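Local coordinates for protein anaerobically-induced outer membrane porin OprE (PDB 4FRX) that probably forms a beta-barrel channel in the outer membrane of Pseudomonas aeruginosa that probably lets small solutes cross that membrane, at residues G263-G268 with V274-V279; F310-R315 with S321-I326; A337-W342 with Q377-R382. All blocks are in the same frame, centred on the assembly; numbering follows the deposited sequence.

Overall arrangement
All three contacts belong to one beta barrel of the OprD porin family. Contact 1 is a short hairpin at the far margin, about 22 Å from the chain centre, and is partly open to solvent. Contact 2 lies about 7 Å from that centre, inside the long loop between strands 295-305 and 340-349. Contact 3, about 20 Å out, is small but buried, and it brings a side chain at the end of that loop against one on strand 377-389. Contacts 1 and 2 meet at Val279 and Pro311, and contacts 1 and 3 at Gly268 and Ala337. Backbone bonds hold contact 1. Aromatic and aliphatic packing makes contact 2. Two close acid groups make contact 3.

Contact 1: G263-G268 with V274-V279; sequences GYVSSG and VTKGEV
Lys276 lies obliquely over Val265 on one side of a short antiparallel hairpin. Its CB is 3.8 Å from Val265 CG2. CG is a little farther from the same methyl, and CD returns to 3.9 Å from Val265 CG2. The chain is extended as far as CE and then bends (chi4 50°). This bend carries NZ to water 1, with a weak bond of 3.3 Å from NZ to the water oxygen. The same water bonds to Ser267 OG and donates to Thr275 O, so it ties both segments together beside the lysine tip. Ser266 and Gly277 form an antiparallel hydrogen-bonded pair. Ser266 N reaches Gly277 O at 2.9 Å, nearly straight (168°). The return bond runs from Gly277 N to Ser266 O. Gly268 N adds a bond to Thr275 O, but it comes in from above the carbonyl plane. On the other face of the pair, Ser266 CB touches Val279 CG2 at 3.8 Å. The hairpin comes shortly after helix 257-261, and Gly263 closes that helix in a Schellman motif. Asn254, just before that helix, bonds to Tyr264, Gly277 and Val279, and strand 280-292 begins just after Val279.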
# COMPACT_ATOMS: atom_id res chain seq x y z
N GLY A 263 -10.47 -16.93 17.50
CA GLY A 263 -10.61 -15.93 16.47
C GLY A 263 -9.31 -15.39 15.90
O GLY A 263 -9.34 -14.45 15.12
N TYR A 264 -8.17 -15.97 16.27
CA TYR A 264 -6.92 -15.57 15.62
C TYR A 264 -6.75 -16.33 14.31
O TYR A 264 -5.99 -17.29 14.21
CB TYR A 264 -5.71 -15.74 16.55
CG TYR A 264 -5.73 -14.73 17.67
CD1 TYR A 264 -6.55 -14.91 18.77
CD2 TYR A 264 -4.97 -13.56 17.59
CE1 TYR A 264 -6.61 -13.98 19.78
CE2 TYR A 264 -5.02 -12.61 18.61
CZ TYR A 264 -5.84 -12.84 19.71
OH TYR A 264 -5.91 -11.93 20.74
N VAL A 265 -7.49 -15.87 13.30
CA VAL A 265 -7.61 -16.60 12.04
C VAL A 265 -7.45 -15.70 10.82
O VAL A 265 -7.63 -14.48 10.89
CB VAL A 265 -8.98 -17.30 11.93
CG1 VAL A 265 -9.11 -18.45 12.95
CG2 VAL A 265 -10.13 -16.28 12.08
N SER A 266 -7.14 -16.34 9.70
CA SER A 266 -7.02 -15.66 8.42
C SER A 266 -8.09 -16.21 7.50
O SER A 266 -8.43 -17.40 7.57
CB SER A 266 -5.66 -15.96 7.80
OG SER A 266 -5.64 -15.65 6.42
N SER A 267 -8.61 -15.37 6.61
CA SER A 267 -9.41 -15.86 5.50
C SER A 267 -8.58 -16.80 4.62
O SER A 267 -7.36 -16.64 4.48
CB SER A 267 -9.94 -14.69 4.66
OG SER A 267 -10.86 -13.92 5.40
N GLY A 268 -9.24 -17.78 4.03
CA GLY A 268 -8.63 -18.75 3.15
C GLY A 268 -9.71 -19.77 2.83
O GLY A 268 -10.89 -19.46 2.97
N VAL A 274 -15.30 -24.26 5.27
CA VAL A 274 -14.60 -23.44 6.26
C VAL A 274 -13.69 -22.41 5.58
O VAL A 274 -12.81 -22.77 4.79
CB VAL A 274 -13.77 -24.31 7.22
CG1 VAL A 274 -12.97 -23.43 8.19
CG2 VAL A 274 -14.66 -25.27 7.98
N THR A 275 -13.89 -21.13 5.90
CA THR A 275 -13.18 -20.04 5.23
C THR A 275 -12.24 -19.24 6.14
O THR A 275 -11.76 -18.18 5.76
CB THR A 275 -14.17 -19.06 4.58
OG1 THR A 275 -14.99 -18.47 5.61
CG2 THR A 275 -15.07 -19.80 3.59
N LYS A 276 -11.98 -19.73 7.35
CA LYS A 276 -11.08 -19.04 8.26
C LYS A 276 -10.19 -20.09 8.92
O LYS A 276 -10.65 -21.19 9.23
CB LYS A 276 -11.87 -18.27 9.34
CG LYS A 276 -12.60 -17.06 8.82
CD LYS A 276 -13.35 -16.35 9.93
CE LYS A 276 -14.01 -15.07 9.41
NZ LYS A 276 -14.80 -15.32 8.18
N GLY A 277 -8.92 -19.77 9.12
CA GLY A 277 -8.02 -20.75 9.71
C GLY A 277 -6.57 -20.30 9.80
O GLY A 277 -6.28 -19.12 9.98
N GLU A 278 -5.66 -21.25 9.67
CA GLU A 278 -4.25 -21.00 9.93
C GLU A 278 -3.64 -20.27 8.74
O GLU A 278 -3.97 -20.58 7.61
CB GLU A 278 -3.52 -22.32 10.12
CG GLU A 278 -2.15 -22.16 10.73
CD GLU A 278 -1.45 -23.48 11.01
OE1 GLU A 278 -1.96 -24.54 10.59
OE2 GLU A 278 -0.38 -23.44 11.65
N VAL A 279 -2.76 -19.30 8.99
CA VAL A 279 -1.99 -18.70 7.90
C VAL A 279 -1.10 -19.78 7.28
O VAL A 279 -0.49 -20.56 8.00
CB VAL A 279 -1.14 -17.49 8.36
CG1 VAL A 279 -0.19 -17.04 7.26
CG2 VAL A 279 -2.04 -16.34 8.79
O HOH W 1 -13.13 -15.58 5.35

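Contact 2: F310-R315 with S321-I326; sequences FPFLNR and STAYLI
Leu325 sets its forked end on the ring of Phe310. Its CD2 sits almost exactly over the ring centre, 3.9 Å from the Phe310 centroid and only 6° off the normal. The other branch lies nearer the rim, where CD1 is 3.6 Å from Phe310 CD2. The two side chains run past each other in opposite directions, and both methyls and CG of Leu325 lie along the ring. Ala323 is the small bump between the two phenylalanines. Its CB meets the edge of Phe310 at CE2. The same methyl rests over a face of Phe312, 3.9 Å from the Phe312 centroid and somewhat toward the rim. Phe312 CG stands between its own N and C (chi1 54°), and this turns the ring across the chain toward Ala323. Ser321 fills the next notch. Its OG lies 3.2 Å from Phe312 CE2, near the ring plane, and its CB fits beside Leu313 O and Asn314 OD1. Water 2 bridges the backbones here: Thr322 N donates to it at 2.9 Å, and it probably donates to Leu313 O.

Outside the pair, Phe246 of strand 237-250 meets Phe310 edge-to-face and also touches Leu325. Gln335 packs against Phe312 and Leu325. The two segments therefore fit by shape, with CH-pi contacts at the buried end and a water bridge near Ser321. Such packing is consistent with a loop folded compactly inside the barrel, where it would narrow the channel as inward-folded loops do in other porins.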
# COMPACT_ATOMS: atom_id res chain seq x y z
N PHE A 310 -3.28 -14.53 0.95
CA PHE A 310 -2.03 -13.85 1.22
C PHE A 310 -2.26 -12.85 2.36
O PHE A 310 -3.14 -12.01 2.26
CB PHE A 310 -1.60 -13.08 -0.01
CG PHE A 310 -0.38 -12.24 0.22
CD1 PHE A 310 0.87 -12.83 0.31
CD2 PHE A 310 -0.49 -10.86 0.33
CE1 PHE A 310 2.01 -12.06 0.50
CE2 PHE A 310 0.63 -10.08 0.52
CZ PHE A 310 1.89 -10.68 0.61
N PRO A 311 -1.47 -12.94 3.45
CA PRO A 311 -1.69 -12.04 4.60
C PRO A 311 -0.94 -10.70 4.50
O PRO A 311 0.21 -10.63 4.05
CB PRO A 311 -1.16 -12.86 5.78
CG PRO A 311 0.02 -13.59 5.19
CD PRO A 311 -0.43 -13.95 3.75
N PHE A 312 -1.62 -9.65 4.95
CA PHE A 312 -1.06 -8.29 4.99
C PHE A 312 -1.90 -7.47 5.99
O PHE A 312 -3.08 -7.78 6.24
CB PHE A 312 -1.07 -7.64 3.61
CG PHE A 312 -2.41 -7.64 2.94
CD1 PHE A 312 -2.88 -8.77 2.28
CD2 PHE A 312 -3.22 -6.51 2.97
CE1 PHE A 312 -4.13 -8.78 1.66
CE2 PHE A 312 -4.47 -6.50 2.35
CZ PHE A 312 -4.92 -7.64 1.68
N LEU A 313 -1.30 -6.41 6.53
CA LEU A 313 -1.96 -5.60 7.55
C LEU A 313 -3.21 -4.93 6.98
O LEU A 313 -3.15 -4.27 5.96
CB LEU A 313 -1.00 -4.54 8.09
CG LEU A 313 0.28 -5.07 8.74
CD1 LEU A 313 1.08 -3.93 9.34
CD2 LEU A 313 -0.02 -6.17 9.78
N ASN A 314 -4.34 -5.13 7.65
CA ASN A 314 -5.63 -4.76 7.07
C ASN A 314 -6.68 -4.66 8.17
O ASN A 314 -7.17 -5.69 8.64
CB ASN A 314 -6.04 -5.86 6.07
CG ASN A 314 -7.28 -5.51 5.27
OD1 ASN A 314 -7.87 -4.45 5.44
ND2 ASN A 314 -7.66 -6.41 4.36
N ARG A 315 -7.00 -3.44 8.59
CA ARG A 315 -7.94 -3.25 9.70
C ARG A 315 -9.38 -3.55 9.27
O ARG A 315 -10.22 -3.98 10.08
CB ARG A 315 -7.80 -1.82 10.27
CG ARG A 315 -8.84 -1.35 11.33
CD ARG A 315 -9.35 -2.46 12.27
NE ARG A 315 -8.51 -2.74 13.40
CZ ARG A 315 -8.71 -3.74 14.26
NH1 ARG A 315 -9.73 -4.58 14.11
NH2 ARG A 315 -7.88 -3.90 15.27
N SER A 321 -5.94 -0.87 2.72
CA SER A 321 -4.82 -1.77 2.94
C SER A 321 -4.12 -1.96 1.61
O SER A 321 -4.75 -1.86 0.56
CB SER A 321 -5.32 -3.13 3.43
OG SER A 321 -6.12 -3.76 2.44
N THR A 322 -2.83 -2.24 1.67
CA THR A 322 -2.05 -2.49 0.46
C THR A 322 -1.22 -3.76 0.61
O THR A 322 -0.48 -3.90 1.58
CB THR A 322 -1.12 -1.30 0.15
OG1 THR A 322 -1.91 -0.16 -0.20
CG2 THR A 322 -0.18 -1.64 -1.02
N ALA A 323 -1.37 -4.68 -0.34
CA ALA A 323 -0.51 -5.87 -0.39
C ALA A 323 0.58 -5.60 -1.43
O ALA A 323 0.31 -5.01 -2.48
CB ALA A 323 -1.30 -7.12 -0.76
N TYR A 324 1.81 -6.02 -1.14
CA TYR A 324 2.89 -5.82 -2.11
C TYR A 324 2.90 -6.94 -3.16
O TYR A 324 3.88 -7.68 -3.32
CB TYR A 324 4.26 -5.67 -1.41
CG TYR A 324 5.34 -5.21 -2.37
CD1 TYR A 324 5.23 -3.98 -3.02
CD2 TYR A 324 6.45 -6.01 -2.66
CE1 TYR A 324 6.20 -3.55 -3.91
CE2 TYR A 324 7.43 -5.58 -3.55
CZ TYR A 324 7.30 -4.35 -4.17
OH TYR A 324 8.27 -3.92 -5.06
N LEU A 325 1.78 -7.05 -3.86
CA LEU A 325 1.59 -8.02 -4.93
C LEU A 325 1.43 -7.27 -6.24
O LEU A 325 0.84 -6.18 -6.28
CB LEU A 325 0.31 -8.85 -4.66
CG LEU A 325 0.25 -9.70 -3.38
CD1 LEU A 325 -1.13 -10.37 -3.19
CD2 LEU A 325 1.36 -10.76 -3.34
N ILE A 326 1.91 -7.87 -7.33
CA ILE A 326 1.73 -7.28 -8.66
C ILE A 326 0.28 -7.18 -9.09
O ILE A 326 -0.05 -6.52 -10.10
CB ILE A 326 2.56 -8.01 -9.76
CG1 ILE A 326 2.16 -9.48 -9.89
CG2 ILE A 326 4.06 -7.86 -9.48
CD1 ILE A 326 2.80 -10.18 -11.10
O HOH W 2 -1.71 -2.48 4.33

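Contact 3: A337-W342 with Q377-R382; sequences AGERTW and QSEWER
Glu339 brings its carboxylate against OE1 of Glu379, and the two chains cross at about a right angle. The carboxylate planes are turned 50° from each other. Glu339 OE2 is 2.6 Å from Glu379 OE1, and Glu339 OE1 is 3.3 Å from that same Glu379 oxygen. At 2.6 Å, one of the two acid groups probably holds a proton. Glu339 CG is anti to its own N (chi1 -168°), and the rest of the chain is straight, which carries the acid across to the other segment. Glu379 starts differently, with CG between N and C (chi1 63°), and its extended chain brings its end nearer to Glu339. A nearby positive charge probably offsets the repulsion of the two acids: Arg336 forms a salt bridge with Glu379 OE2. Ser409 also bonds to Glu379 OE2, which helps fix the rotation of that carboxylate. Both glutamates touch Ile370 of strand 358-370, the strand that pairs with both 340-349 and 377-389. Glu339, just before strand 340-349, thus reaches Glu379 past the intervening strand 358-370. Glu379 and Glu381 both turn to the wall face that meets the 306-339 loop, the usual alternation of a porin beta strand.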
# COMPACT_ATOMS: atom_id res chain seq x y z
N ALA A 337 -6.76 -17.49 -1.45
CA ALA A 337 -6.19 -18.84 -1.42
C ALA A 337 -6.36 -19.61 -2.73
O ALA A 337 -7.48 -19.77 -3.21
CB ALA A 337 -6.80 -19.65 -0.28
N GLY A 338 -5.24 -20.07 -3.29
CA GLY A 338 -5.25 -20.89 -4.49
C GLY A 338 -5.16 -20.13 -5.80
O GLY A 338 -4.87 -20.71 -6.84
N GLU A 339 -5.36 -18.82 -5.76
CA GLU A 339 -5.58 -18.06 -6.98
C GLU A 339 -4.31 -17.90 -7.84
O GLU A 339 -3.26 -17.50 -7.35
CB GLU A 339 -6.16 -16.69 -6.63
CG GLU A 339 -6.71 -15.90 -7.81
CD GLU A 339 -7.50 -14.68 -7.38
OE1 GLU A 339 -7.48 -14.31 -6.18
OE2 GLU A 339 -8.16 -14.08 -8.26
N ARG A 340 -4.42 -18.23 -9.13
CA ARG A 340 -3.38 -17.92 -10.09
C ARG A 340 -3.90 -16.79 -10.95
O ARG A 340 -5.03 -16.84 -11.39
CB ARG A 340 -3.11 -19.13 -11.00
CG ARG A 340 -2.40 -20.29 -10.33
CD ARG A 340 -3.35 -21.39 -9.89
NE ARG A 340 -2.58 -22.56 -9.47
CZ ARG A 340 -2.00 -22.67 -8.28
NH1 ARG A 340 -1.29 -23.74 -7.98
NH2 ARG A 340 -2.12 -21.69 -7.39
N THR A 341 -3.04 -15.80 -11.23
CA THR A 341 -3.47 -14.61 -11.93
C THR A 341 -2.48 -14.24 -13.03
O THR A 341 -1.30 -14.11 -12.76
CB THR A 341 -3.60 -13.42 -10.95
OG1 THR A 341 -4.48 -13.77 -9.88
CG2 THR A 341 -4.17 -12.19 -11.64
N TRP A 342 -2.96 -14.09 -14.26
CA TRP A 342 -2.14 -13.50 -15.30
C TRP A 342 -2.57 -12.05 -15.56
O TRP A 342 -3.70 -11.66 -15.26
CB TRP A 342 -2.18 -14.33 -16.59
CG TRP A 342 -3.51 -14.43 -17.29
CD1 TRP A 342 -4.42 -15.44 -17.15
CD2 TRP A 342 -4.04 -13.54 -18.28
NE1 TRP A 342 -5.50 -15.22 -17.97
CE2 TRP A 342 -5.30 -14.06 -18.67
CE3 TRP A 342 -3.61 -12.33 -18.84
CZ2 TRP A 342 -6.11 -13.43 -19.61
CZ3 TRP A 342 -4.43 -11.70 -19.79
CH2 TRP A 342 -5.66 -12.26 -20.16
N GLN A 377 -13.23 -20.96 -8.50
CA GLN A 377 -13.87 -19.75 -9.02
C GLN A 377 -12.87 -18.83 -9.73
O GLN A 377 -11.65 -18.98 -9.60
CB GLN A 377 -14.56 -18.98 -7.88
CG GLN A 377 -16.09 -19.10 -7.86
CD GLN A 377 -16.63 -20.48 -7.50
OE1 GLN A 377 -15.90 -21.36 -7.10
NE2 GLN A 377 -17.94 -20.65 -7.64
N SER A 378 -13.40 -17.87 -10.49
CA SER A 378 -12.55 -16.93 -11.23
C SER A 378 -13.02 -15.50 -11.06
O SER A 378 -14.12 -15.24 -10.58
CB SER A 378 -12.51 -17.31 -12.72
OG SER A 378 -13.81 -17.26 -13.29
N GLU A 379 -12.17 -14.56 -11.48
CA GLU A 379 -12.50 -13.14 -11.41
C GLU A 379 -11.56 -12.38 -12.34
O GLU A 379 -10.48 -12.88 -12.69
CB GLU A 379 -12.37 -12.60 -9.98
CG GLU A 379 -10.96 -12.67 -9.40
CD GLU A 379 -10.91 -12.39 -7.91
OE1 GLU A 379 -9.80 -12.35 -7.34
OE2 GLU A 379 -11.98 -12.23 -7.28
N TRP A 380 -11.96 -11.19 -12.74
CA TRP A 380 -11.11 -10.38 -13.60
C TRP A 380 -11.31 -8.91 -13.33
O TRP A 380 -12.35 -8.51 -12.81
CB TRP A 380 -11.34 -10.70 -15.09
CG TRP A 380 -12.72 -10.41 -15.62
CD1 TRP A 380 -13.74 -11.30 -15.78
CD2 TRP A 380 -13.21 -9.14 -16.10
NE1 TRP A 380 -14.84 -10.67 -16.32
CE2 TRP A 380 -14.54 -9.35 -16.52
CE3 TRP A 380 -12.66 -7.86 -16.19
CZ2 TRP A 380 -15.32 -8.31 -17.04
CZ3 TRP A 380 -13.44 -6.84 -16.70
CH2 TRP A 380 -14.75 -7.07 -17.12
N GLU A 381 -10.29 -8.12 -13.63
CA GLU A 381 -10.38 -6.68 -13.47
C GLU A 381 -9.69 -5.96 -14.62
O GLU A 381 -8.64 -6.40 -15.11
CB GLU A 381 -9.79 -6.23 -12.11
CG GLU A 381 -9.84 -4.68 -11.89
CD GLU A 381 -9.65 -4.24 -10.44
OE1 GLU A 381 -9.88 -5.04 -9.51
OE2 GLU A 381 -9.27 -3.08 -10.21
N ARG A 382 -10.28 -4.86 -15.07
CA ARG A 382 -9.61 -3.99 -16.04
C ARG A 382 -9.56 -2.59 -15.45
O ARG A 382 -10.61 -2.02 -15.10
CB ARG A 382 -10.38 -3.98 -17.38
CG ARG A 382 -9.79 -3.04 -18.44
CD ARG A 382 -10.53 -3.18 -19.79
NE ARG A 382 -10.59 -4.56 -20.25
CZ ARG A 382 -11.73 -5.26 -20.18
NH1 ARG A 382 -12.83 -4.67 -19.69
NH2 ARG A 382 -11.81 -6.52 -20.59